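Local coordinates for protein DNA primase (Aquifex aeolicus, PDB 2AU3) that probably synthesises the short RNA primers on single-stranded DNA from which DNA polymerase starts during replication, at residues G233-E236 against A237-Y240; F254-L257 against R258-E262; A280-L283 against S284-K288; K338-L341 against R342-I345. One frame throughout, in Å; residues are numbered along the deposited sequence.

In the fold
Contacts 1 and 2 lie on two helices around the mixed sheet of the Toprim region, contact 3 at the end of a third helix and in the loop after it, and contact 4 on a fourth helix further out. Contact 1 joins its neighbours: Leu234 CD2 lies 3.6 Å from Leu282 CD2 of contact 3, and Gly233 CA is 4.0 Å from Leu256 CD1 of contact 2. Contacts 2 and 3 do not touch, their nearest atoms being about 10 Å apart. Contact 4 meets contact 2 through Leu341 CD2, 3.8 Å from Leu259 CD1. Contact 2 is closest to the predicted magnesium site, the Asp255 side chain lying about 4 Å from those of Glu251 and Asp295; that of Leu341 is about 10 Å from Asp295.

Contact 1 of 4, residues G233-E236 against A237-Y240; sequences GLYE and AKEY
The backbone N of Ala237 makes the shortest sound polar bond between 233-236 and 237-240, reaching Gly233 O at 2.7 Å with the donor almost in line with the C=O bond (168° at the oxygen). The same N-H also leans weakly on Leu234 O, which in turn takes a weak bond from Lys238 N, so the first turn of helix 234-244 closes with shared bonds. Gly233 stands at the N-cap with a positive phi of 87°, where a CB would press on the preceding carbonyl oxygen. The next turn is kinked: the N atoms of Glu239 and Tyr240 make no bond to the turn before, and a water takes up the N-H of Glu239. This water also donates to Tyr235 O at 2.8 Å, while a second donates to Glu236 O at 2.7 Å and to Glu239 OE2. Glu236 O also lies in plane at the edge of the Tyr240 ring, 3.5 Å from CD2. Among the side chains, Lys238 starts with CG between its own backbone N and carbonyl carbon (chi1 59°) and then runs extended, passing Tyr235 O, with CG 3.7 Å from that oxygen. Its far end slants across the Tyr235 side chain, NZ coming to 4.1 Å from CD2, and the ammonium is bonded to Pro196 O. This helix start follows strand 231-232 at an edge of the mixed sheet; Tyr235 and Glu236 pack on Lys194 of strand 188-194, and Leu234 reaches Phe286 beyond helix 277-284.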
loop_
_atom_site.group_PDB
_atom_site.type_symbol
_atom_site.label_atom_id
_atom_site.label_comp_id
_atom_site.label_asym_id
_atom_site.label_seq_id
_atom_site.Cartn_x
_atom_site.Cartn_y
_atom_site.Cartn_z
ATOM N N GLY A 233 -1.370 -0.074 -0.092
ATOM C CA GLY A 233 -2.125 -0.571 1.030
ATOM C C GLY A 233 -2.602 -2.013 0.918
ATOM O O GLY A 233 -3.123 -2.557 1.885
ATOM N N LEU A 234 -2.443 -2.649 -0.240
ATOM C CA LEU A 234 -2.938 -4.015 -0.380
ATOM C C LEU A 234 -2.368 -4.985 0.672
ATOM O O LEU A 234 -3.119 -5.741 1.305
ATOM C CB LEU A 234 -2.749 -4.540 -1.802
ATOM C CG LEU A 234 -3.441 -5.830 -2.179
ATOM C CD1 LEU A 234 -4.971 -5.732 -1.979
ATOM C CD2 LEU A 234 -3.098 -6.117 -3.641
ATOM N N TYR A 235 -1.060 -4.917 0.902
ATOM C CA TYR A 235 -0.416 -5.787 1.866
ATOM C C TYR A 235 -1.049 -5.575 3.256
ATOM O O TYR A 235 -1.391 -6.526 3.967
ATOM C CB TYR A 235 1.081 -5.483 1.929
ATOM C CG TYR A 235 1.765 -6.140 3.104
ATOM C CD1 TYR A 235 2.257 -5.379 4.162
ATOM C CD2 TYR A 235 1.928 -7.539 3.154
ATOM C CE1 TYR A 235 2.916 -5.991 5.240
ATOM C CE2 TYR A 235 2.582 -8.160 4.199
ATOM C CZ TYR A 235 3.053 -7.386 5.253
ATOM O OH TYR A 235 3.694 -7.988 6.319
ATOM N N GLU A 236 -1.215 -4.321 3.629
ATOM C CA GLU A 236 -1.798 -4.001 4.917
ATOM C C GLU A 236 -3.322 -4.276 5.001
ATOM O O GLU A 236 -3.849 -4.536 6.086
ATOM C CB GLU A 236 -1.515 -2.541 5.229
ATOM C CG GLU A 236 -0.040 -2.249 5.461
ATOM C CD GLU A 236 0.731 -1.988 4.161
ATOM O OE1 GLU A 236 0.120 -2.052 3.064
ATOM O OE2 GLU A 236 1.957 -1.716 4.237
ATOM N N ALA A 237 -4.006 -4.210 3.862
ATOM C CA ALA A 237 -5.469 -4.270 3.818
ATOM C C ALA A 237 -6.033 -5.679 3.634
ATOM O O ALA A 237 -7.188 -5.920 3.969
ATOM C CB ALA A 237 -6.005 -3.356 2.703
ATOM N N LYS A 238 -5.243 -6.598 3.083
ATOM C CA LYS A 238 -5.835 -7.788 2.453
ATOM C C LYS A 238 -6.568 -8.689 3.459
ATOM O O LYS A 238 -7.571 -9.292 3.138
ATOM C CB LYS A 238 -4.789 -8.578 1.633
ATOM C CG LYS A 238 -3.604 -9.061 2.431
ATOM C CD LYS A 238 -2.494 -9.613 1.546
ATOM C CE LYS A 238 -1.279 -10.002 2.407
ATOM N NZ LYS A 238 -0.213 -10.680 1.596
ATOM N N GLU A 239 -6.077 -8.749 4.691
ATOM C CA GLU A 239 -6.755 -9.552 5.714
ATOM C C GLU A 239 -8.102 -8.906 6.122
ATOM O O GLU A 239 -9.083 -9.592 6.323
ATOM C CB GLU A 239 -5.833 -9.806 6.914
ATOM C CG GLU A 239 -5.652 -8.602 7.851
ATOM C CD GLU A 239 -4.513 -8.809 8.847
ATOM O OE1 GLU A 239 -4.098 -9.977 9.033
ATOM O OE2 GLU A 239 -4.020 -7.827 9.446
ATOM N N TYR A 240 -8.154 -7.584 6.172
ATOM C CA TYR A 240 -9.426 -6.889 6.448
ATOM C C TYR A 240 -10.423 -6.998 5.303
ATOM O O TYR A 240 -11.632 -7.229 5.520
ATOM C CB TYR A 240 -9.144 -5.422 6.820
ATOM C CG TYR A 240 -8.179 -5.334 7.991
ATOM C CD1 TYR A 240 -8.609 -5.629 9.289
ATOM C CD2 TYR A 240 -6.815 -5.061 7.786
ATOM C CE1 TYR A 240 -7.718 -5.580 10.373
ATOM C CE2 TYR A 240 -5.921 -4.987 8.856
ATOM C CZ TYR A 240 -6.382 -5.244 10.153
ATOM O OH TYR A 240 -5.515 -5.223 11.206
HETATM O O HOH W 1 -3.214 -7.766 5.720
HETATM O O HOH W 2 -2.423 -5.303 8.285
#

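Contact 2 of 4, residues F254-L257 against R258-E262; sequences FDLL and RLFSE
Helix 253-261 is the crossover of the beta-alpha-beta unit formed with the parallel strands 247-249 and 267-270, and Phe254 and Arg258 meet along one of its sides. Arg258 CG sits over one face of the Phe254 ring, 4.0 Å from the centroid and 20° off the normal, a CH-pi contact displaced toward the rim. With the Phe254 CG opposite the backbone N (chi1 170°), the ring lies alongside the arginine stem. The guanidinium turns 52° from the ring and extends NH1 to Glu262 OE2 at 2.9 Å, a salt bridge that uses the anti lone pair of the carboxylate; NE forms a salt bridge with Asp330, a second acidic partner of the group. Were this arginine an alanine, Glu262 and Asp330 would probably lose their cationic mate and the Phe254 face its aliphatic cover. Two residues on, on a different side of the helix, Leu256 CD2 lies 3.7 Å from Phe260 CD1. Toward the C-terminal end, Leu257 O is gripped twice by Ser261, by OG at 2.8 Å and by N at 2.9 Å, from opposite faces of the carbonyl plane. Asp255 faces another way, its side chain close to Glu251 and Asp295, predicted magnesium ligands. The whole is consistent with the Toprim fold, in which a helix after the first strand packs beside the acidic metal site.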
loop_
_atom_site.group_PDB
_atom_site.type_symbol
_atom_site.label_atom_id
_atom_site.label_comp_id
_atom_site.label_asym_id
_atom_site.label_seq_id
_atom_site.Cartn_x
_atom_site.Cartn_y
_atom_site.Cartn_z
ATOM N N PHE A 254 -2.716 9.484 1.016
ATOM C CA PHE A 254 -3.090 10.278 2.183
ATOM C C PHE A 254 -4.508 9.902 2.610
ATOM O O PHE A 254 -4.757 9.722 3.771
ATOM C CB PHE A 254 -2.965 11.800 1.906
ATOM C CG PHE A 254 -3.560 12.663 2.969
ATOM C CD1 PHE A 254 -2.906 12.851 4.184
ATOM C CD2 PHE A 254 -4.795 13.289 2.761
ATOM C CE1 PHE A 254 -3.462 13.642 5.174
ATOM C CE2 PHE A 254 -5.366 14.081 3.750
ATOM C CZ PHE A 254 -4.704 14.261 4.958
ATOM N N ASP A 255 -5.426 9.741 1.666
ATOM C CA ASP A 255 -6.782 9.289 2.037
ATOM C C ASP A 255 -6.721 7.922 2.695
ATOM O O ASP A 255 -7.497 7.635 3.583
ATOM C CB ASP A 255 -7.693 9.182 0.806
ATOM C CG ASP A 255 -7.524 10.338 -0.152
ATOM O OD1 ASP A 255 -8.084 11.413 0.125
ATOM O OD2 ASP A 255 -6.853 10.252 -1.218
ATOM N N LEU A 256 -5.829 7.055 2.212
ATOM C CA LEU A 256 -5.779 5.716 2.744
ATOM C C LEU A 256 -5.238 5.772 4.175
ATOM O O LEU A 256 -5.786 5.144 5.084
ATOM C CB LEU A 256 -4.883 4.791 1.881
ATOM C CG LEU A 256 -4.859 3.302 2.293
ATOM C CD1 LEU A 256 -4.706 2.439 1.033
ATOM C CD2 LEU A 256 -3.744 2.951 3.296
ATOM N N LEU A 257 -4.151 6.531 4.362
ATOM C CA LEU A 257 -3.503 6.610 5.657
ATOM C C LEU A 257 -4.451 7.177 6.697
ATOM O O LEU A 257 -4.433 6.740 7.853
ATOM C CB LEU A 257 -2.249 7.451 5.564
ATOM C CG LEU A 257 -1.171 6.798 4.712
ATOM C CD1 LEU A 257 0.017 7.717 4.601
ATOM C CD2 LEU A 257 -0.797 5.477 5.356
ATOM N N ARG A 258 -5.297 8.117 6.269
ATOM C CA ARG A 258 -6.313 8.711 7.124
ATOM C C ARG A 258 -7.384 7.717 7.524
ATOM O O ARG A 258 -7.735 7.643 8.689
ATOM C CB ARG A 258 -6.985 9.904 6.427
ATOM C CG ARG A 258 -6.155 11.170 6.465
ATOM C CD ARG A 258 -6.012 11.769 7.863
ATOM N NE ARG A 258 -7.243 12.455 8.232
ATOM C CZ ARG A 258 -7.953 12.209 9.327
ATOM N NH1 ARG A 258 -7.571 11.303 10.203
ATOM N NH2 ARG A 258 -9.052 12.884 9.550
ATOM N N LEU A 259 -7.942 6.988 6.555
ATOM C CA LEU A 259 -8.962 5.973 6.886
ATOM C C LEU A 259 -8.393 4.910 7.837
ATOM O O LEU A 259 -9.015 4.553 8.860
ATOM C CB LEU A 259 -9.540 5.351 5.599
ATOM C CG LEU A 259 -10.887 5.910 5.095
ATOM C CD1 LEU A 259 -10.770 7.366 4.656
ATOM C CD2 LEU A 259 -11.379 5.039 3.918
ATOM N N PHE A 260 -7.168 4.451 7.551
ATOM C CA PHE A 260 -6.469 3.497 8.442
ATOM C C PHE A 260 -6.243 4.105 9.845
ATOM O O PHE A 260 -6.361 3.404 10.850
ATOM C CB PHE A 260 -5.105 3.124 7.873
ATOM C CG PHE A 260 -4.974 1.699 7.513
ATOM C CD1 PHE A 260 -5.307 1.273 6.234
ATOM C CD2 PHE A 260 -4.536 0.777 8.439
ATOM C CE1 PHE A 260 -5.197 -0.065 5.911
ATOM C CE2 PHE A 260 -4.415 -0.555 8.109
ATOM C CZ PHE A 260 -4.742 -0.965 6.837
ATOM N N SER A 261 -5.911 5.388 9.903
ATOM C CA SER A 261 -5.810 6.111 11.182
ATOM C C SER A 261 -7.109 6.067 11.964
ATOM O O SER A 261 -7.111 6.147 13.193
ATOM C CB SER A 261 -5.375 7.563 10.952
ATOM O OG SER A 261 -4.042 7.623 10.444
ATOM N N GLU A 262 -8.226 5.929 11.262
ATOM C CA GLU A 262 -9.519 5.946 11.925
ATOM C C GLU A 262 -10.070 4.532 12.089
ATOM O O GLU A 262 -11.243 4.352 12.406
ATOM C CB GLU A 262 -10.499 6.823 11.126
ATOM C CG GLU A 262 -10.049 8.277 10.934
ATOM C CD GLU A 262 -9.973 9.080 12.232
ATOM O OE1 GLU A 262 -10.562 8.644 13.236
ATOM O OE2 GLU A 262 -9.306 10.154 12.245
#

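Contact 3 of 4, residues A280-L283 against S284-K288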
loop_
_atom_site.group_PDB
_atom_site.type_symbol
_atom_site.label_atom_id
_atom_site.label_comp_id
_atom_site.label_asym_id
_atom_site.label_seq_id
_atom_site.Cartn_x
_atom_site.Cartn_y
_atom_site.Cartn_z
ATOM N N ALA A 280 -7.378 -2.928 -11.107
ATOM C CA ALA A 280 -8.727 -3.463 -10.920
ATOM C C ALA A 280 -8.724 -5.011 -10.971
ATOM O O ALA A 280 -9.333 -5.653 -10.123
ATOM C CB ALA A 280 -9.688 -2.874 -11.918
ATOM N N ASN A 281 -8.032 -5.592 -11.953
ATOM C CA ASN A 281 -7.820 -7.044 -12.025
ATOM C C ASN A 281 -7.200 -7.565 -10.724
ATOM O O ASN A 281 -7.674 -8.539 -10.164
ATOM C CB ASN A 281 -6.884 -7.429 -13.190
ATOM C CG ASN A 281 -7.501 -7.182 -14.593
ATOM O OD1 ASN A 281 -6.808 -7.287 -15.594
ATOM N ND2 ASN A 281 -8.774 -6.834 -14.647
ATOM N N LEU A 282 -6.103 -6.941 -10.273
ATOM C CA LEU A 282 -5.453 -7.355 -9.032
ATOM C C LEU A 282 -6.431 -7.283 -7.846
ATOM O O LEU A 282 -6.562 -8.234 -7.060
ATOM C CB LEU A 282 -4.186 -6.518 -8.764
ATOM C CG LEU A 282 -3.539 -6.664 -7.374
ATOM C CD1 LEU A 282 -2.877 -8.074 -7.208
ATOM C CD2 LEU A 282 -2.495 -5.533 -7.142
ATOM N N LEU A 283 -7.150 -6.172 -7.725
ATOM C CA LEU A 283 -8.116 -6.053 -6.625
ATOM C C LEU A 283 -9.137 -7.193 -6.654
ATOM O O LEU A 283 -9.485 -7.743 -5.595
ATOM C CB LEU A 283 -8.829 -4.689 -6.660
ATOM C CG LEU A 283 -9.763 -4.271 -5.514
ATOM C CD1 LEU A 283 -9.195 -4.595 -4.123
ATOM C CD2 LEU A 283 -10.108 -2.747 -5.628
ATOM N N SER A 284 -9.584 -7.570 -7.859
ATOM C CA SER A 284 -10.606 -8.617 -8.015
ATOM C C SER A 284 -10.171 -9.986 -7.491
ATOM O O SER A 284 -11.007 -10.813 -7.147
ATOM C CB SER A 284 -11.062 -8.743 -9.451
ATOM O OG SER A 284 -10.037 -9.305 -10.248
ATOM N N LYS A 285 -8.873 -10.215 -7.428
ATOM C CA LYS A 285 -8.348 -11.436 -6.807
ATOM C C LYS A 285 -8.578 -11.466 -5.287
ATOM O O LYS A 285 -8.450 -12.534 -4.663
ATOM C CB LYS A 285 -6.841 -11.607 -7.105
ATOM C CG LYS A 285 -6.455 -11.570 -8.577
ATOM C CD LYS A 285 -4.952 -11.928 -8.713
ATOM C CE LYS A 285 -4.378 -11.635 -10.106
ATOM N NZ LYS A 285 -2.930 -11.140 -10.060
ATOM N N PHE A 286 -8.914 -10.324 -4.675
ATOM C CA PHE A 286 -9.099 -10.291 -3.202
ATOM C C PHE A 286 -10.525 -10.081 -2.794
ATOM O O PHE A 286 -10.908 -10.387 -1.660
ATOM C CB PHE A 286 -8.219 -9.225 -2.545
ATOM C CG PHE A 286 -6.759 -9.493 -2.715
ATOM C CD1 PHE A 286 -6.045 -10.155 -1.721
ATOM C CD2 PHE A 286 -6.117 -9.170 -3.908
ATOM C CE1 PHE A 286 -4.687 -10.461 -1.887
ATOM C CE2 PHE A 286 -4.779 -9.472 -4.083
ATOM C CZ PHE A 286 -4.058 -10.113 -3.066
ATOM N N THR A 287 -11.313 -9.542 -3.705
ATOM C CA THR A 287 -12.686 -9.226 -3.397
ATOM C C THR A 287 -13.540 -9.053 -4.644
ATOM O O THR A 287 -13.029 -8.722 -5.717
ATOM C CB THR A 287 -12.744 -7.951 -2.528
ATOM O OG1 THR A 287 -14.078 -7.778 -2.040
ATOM C CG2 THR A 287 -12.459 -6.673 -3.386
ATOM N N LYS A 288 -14.842 -9.257 -4.494
ATOM C CA LYS A 288 -15.761 -9.017 -5.595
ATOM C C LYS A 288 -16.739 -7.884 -5.282
ATOM O O LYS A 288 -17.727 -7.706 -5.998
ATOM C CB LYS A 288 -16.525 -10.318 -5.982
ATOM C CG LYS A 288 -15.630 -11.478 -6.376
ATOM C CD LYS A 288 -14.657 -11.156 -7.517
ATOM C CE LYS A 288 -13.732 -12.360 -7.784
ATOM N NZ LYS A 288 -12.933 -12.217 -9.050
#
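The Phe286 ring presents its edge to the end of helix 277-284: Leu282 O lies in the ring plane, 3.3 Å from CD2. The Leu282 and Phe286 side chains cross at a slant, Leu282 CD1 lying 3.9 Å from Phe286 CE2, and Leu234 and Lys238 of helix 234-244 also pack on Phe286. Replacing Phe286 by an alanine is likely to open a gap beside Leu282, where Leu234 and Lys238 pack on the ring, and to weaken the packing of this turn on helix 234-244. Lys285 crosses Leu282 at about a right angle, its NZ 4.2 Å from CD1. Leu283 O takes two backbone bonds: Phe286 N at 2.8 Å comes from above the carbonyl plane, whereas Thr287 N at 3.2 Å lies in it. Ser284 bends OG between its backbone N and carbonyl carbon (chi1 71°), and from there the hydroxyl donates back to Asn281 O over a very short 2.5 Å. Leu283 and Thr287 run alongside each other, CD1 to CG2 3.9 Å, and both pack on Ala247 of strand 247-249. Such a helix end, leading through a short loop into the parallel strand 289-293, is the connection expected in the alternating alpha/beta architecture of a Toprim domain.

Contact 4 of 4, residues K338-L341 against R342-I345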
loop_
_atom_site.group_PDB
_atom_site.type_symbol
_atom_site.label_atom_id
_atom_site.label_comp_id
_atom_site.label_asym_id
_atom_site.label_seq_id
_atom_site.Cartn_x
_atom_site.Cartn_y
_atom_site.Cartn_z
ATOM N N LYS A 338 -15.323 9.407 12.229
ATOM C CA LYS A 338 -15.080 8.134 11.558
ATOM C C LYS A 338 -16.303 7.244 11.455
ATOM O O LYS A 338 -16.448 6.515 10.504
ATOM C CB LYS A 338 -13.921 7.366 12.262
ATOM C CG LYS A 338 -14.271 6.862 13.652
ATOM C CD LYS A 338 -13.099 6.160 14.346
ATOM C CE LYS A 338 -13.353 5.961 15.849
ATOM N NZ LYS A 338 -12.069 6.030 16.634
ATOM N N GLU A 339 -17.179 7.275 12.452
ATOM C CA GLU A 339 -18.304 6.350 12.453
ATOM C C GLU A 339 -19.342 6.757 11.407
ATOM O O GLU A 339 -19.914 5.905 10.727
ATOM C CB GLU A 339 -18.910 6.216 13.857
ATOM C CG GLU A 339 -20.000 5.145 13.955
ATOM C CD GLU A 339 -19.572 3.784 13.401
ATOM O OE1 GLU A 339 -18.462 3.289 13.764
ATOM O OE2 GLU A 339 -20.349 3.215 12.606
ATOM N N GLU A 340 -19.568 8.063 11.256
ATOM C CA GLU A 340 -20.439 8.533 10.191
ATOM C C GLU A 340 -19.904 8.157 8.810
ATOM O O GLU A 340 -20.680 7.860 7.930
ATOM C CB GLU A 340 -20.671 10.039 10.277
ATOM C CG GLU A 340 -21.890 10.533 9.486
ATOM C CD GLU A 340 -23.135 9.672 9.693
ATOM O OE1 GLU A 340 -23.390 9.218 10.823
ATOM O OE2 GLU A 340 -23.861 9.436 8.718
ATOM N N LEU A 341 -18.581 8.169 8.611
ATOM C CA LEU A 341 -18.055 7.739 7.315
ATOM C C LEU A 341 -18.357 6.248 7.071
ATOM O O LEU A 341 -18.752 5.861 5.978
ATOM C CB LEU A 341 -16.557 8.027 7.184
ATOM C CG LEU A 341 -15.928 7.559 5.880
ATOM C CD1 LEU A 341 -16.632 8.230 4.674
ATOM C CD2 LEU A 341 -14.379 7.795 5.827
ATOM N N ARG A 342 -18.187 5.429 8.100
ATOM C CA ARG A 342 -18.544 4.009 8.022
ATOM C C ARG A 342 -20.014 3.855 7.647
ATOM O O ARG A 342 -20.367 3.053 6.753
ATOM C CB ARG A 342 -18.286 3.314 9.355
ATOM C CG ARG A 342 -16.888 2.798 9.567
ATOM C CD ARG A 342 -16.774 1.724 10.663
ATOM N NE ARG A 342 -15.454 1.758 11.278
ATOM C CZ ARG A 342 -14.998 0.879 12.173
ATOM N NH1 ARG A 342 -15.748 -0.151 12.568
ATOM N NH2 ARG A 342 -13.773 1.026 12.666
ATOM N N ARG A 343 -20.871 4.641 8.300
ATOM C CA ARG A 343 -22.281 4.614 7.969
ATOM C C ARG A 343 -22.583 5.073 6.524
ATOM O O ARG A 343 -23.402 4.450 5.832
ATOM C CB ARG A 343 -23.099 5.389 9.006
ATOM C CG ARG A 343 -22.921 4.840 10.460
ATOM C CD ARG A 343 -23.490 3.429 10.680
ATOM N NE ARG A 343 -24.841 3.292 10.109
ATOM C CZ ARG A 343 -25.973 3.620 10.734
ATOM N NH1 ARG A 343 -25.946 4.107 11.968
ATOM N NH2 ARG A 343 -27.142 3.473 10.112
ATOM N N LEU A 344 -21.943 6.155 6.076
ATOM C CA LEU A 344 -22.118 6.636 4.690
ATOM C C LEU A 344 -21.777 5.515 3.688
ATOM O O LEU A 344 -22.497 5.263 2.697
ATOM C CB LEU A 344 -21.207 7.837 4.428
ATOM C CG LEU A 344 -21.400 8.489 3.030
ATOM C CD1 LEU A 344 -22.777 9.147 2.964
ATOM C CD2 LEU A 344 -20.319 9.515 2.744
ATOM N N ILE A 345 -20.650 4.864 3.951
ATOM C CA ILE A 345 -20.154 3.821 3.093
ATOM C C ILE A 345 -21.181 2.681 3.048
ATOM O O ILE A 345 -21.645 2.293 1.965
ATOM C CB ILE A 345 -18.760 3.367 3.584
ATOM C CG1 ILE A 345 -17.720 4.445 3.255
ATOM C CG2 ILE A 345 -18.365 1.997 2.963
ATOM C CD1 ILE A 345 -16.353 4.244 3.937
#
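Leu341 has CG opposite its backbone N (chi1 178°), and Ile345 has CG1 opposite its carbonyl carbon (chi1 -73°); these torsions turn the two side chains together on the buried side of alpha-helix 338-347. They cross at a slant, Ile345 CD1 coming to 3.9 Å from Leu341 CG. The i to i+4 bonds of the helix are regular, as from Leu344 N to Glu340 O at 2.8 Å and from Ile345 N to Leu341 O at 3.0 Å. Leu344 is only loosely applied to Leu341, yet with Ile345 it packs on Val321 of strand 317-321, an outermost strand of the mixed sheet. Leu341 also lies against Phe332 and Ile333, so that the apolar side of this helix packs against helix 329-336 as well as the sheet. The exposed side carries charge instead. Glu339 bends at chi2 and sends its two oxygens to different arginines. Its OE2 rests 3.7 Å from Arg343 CD, touching the aliphatic stem, and no salt bridge forms with either arginine. The attraction to Arg342 is therefore probably diffuse, the carboxylate and guanidinium planes standing 61° apart. Glu339 OE1 lies well out of the guanidinium plane, 4.2 Å from Arg342 NE, and no N-H of that group points at it.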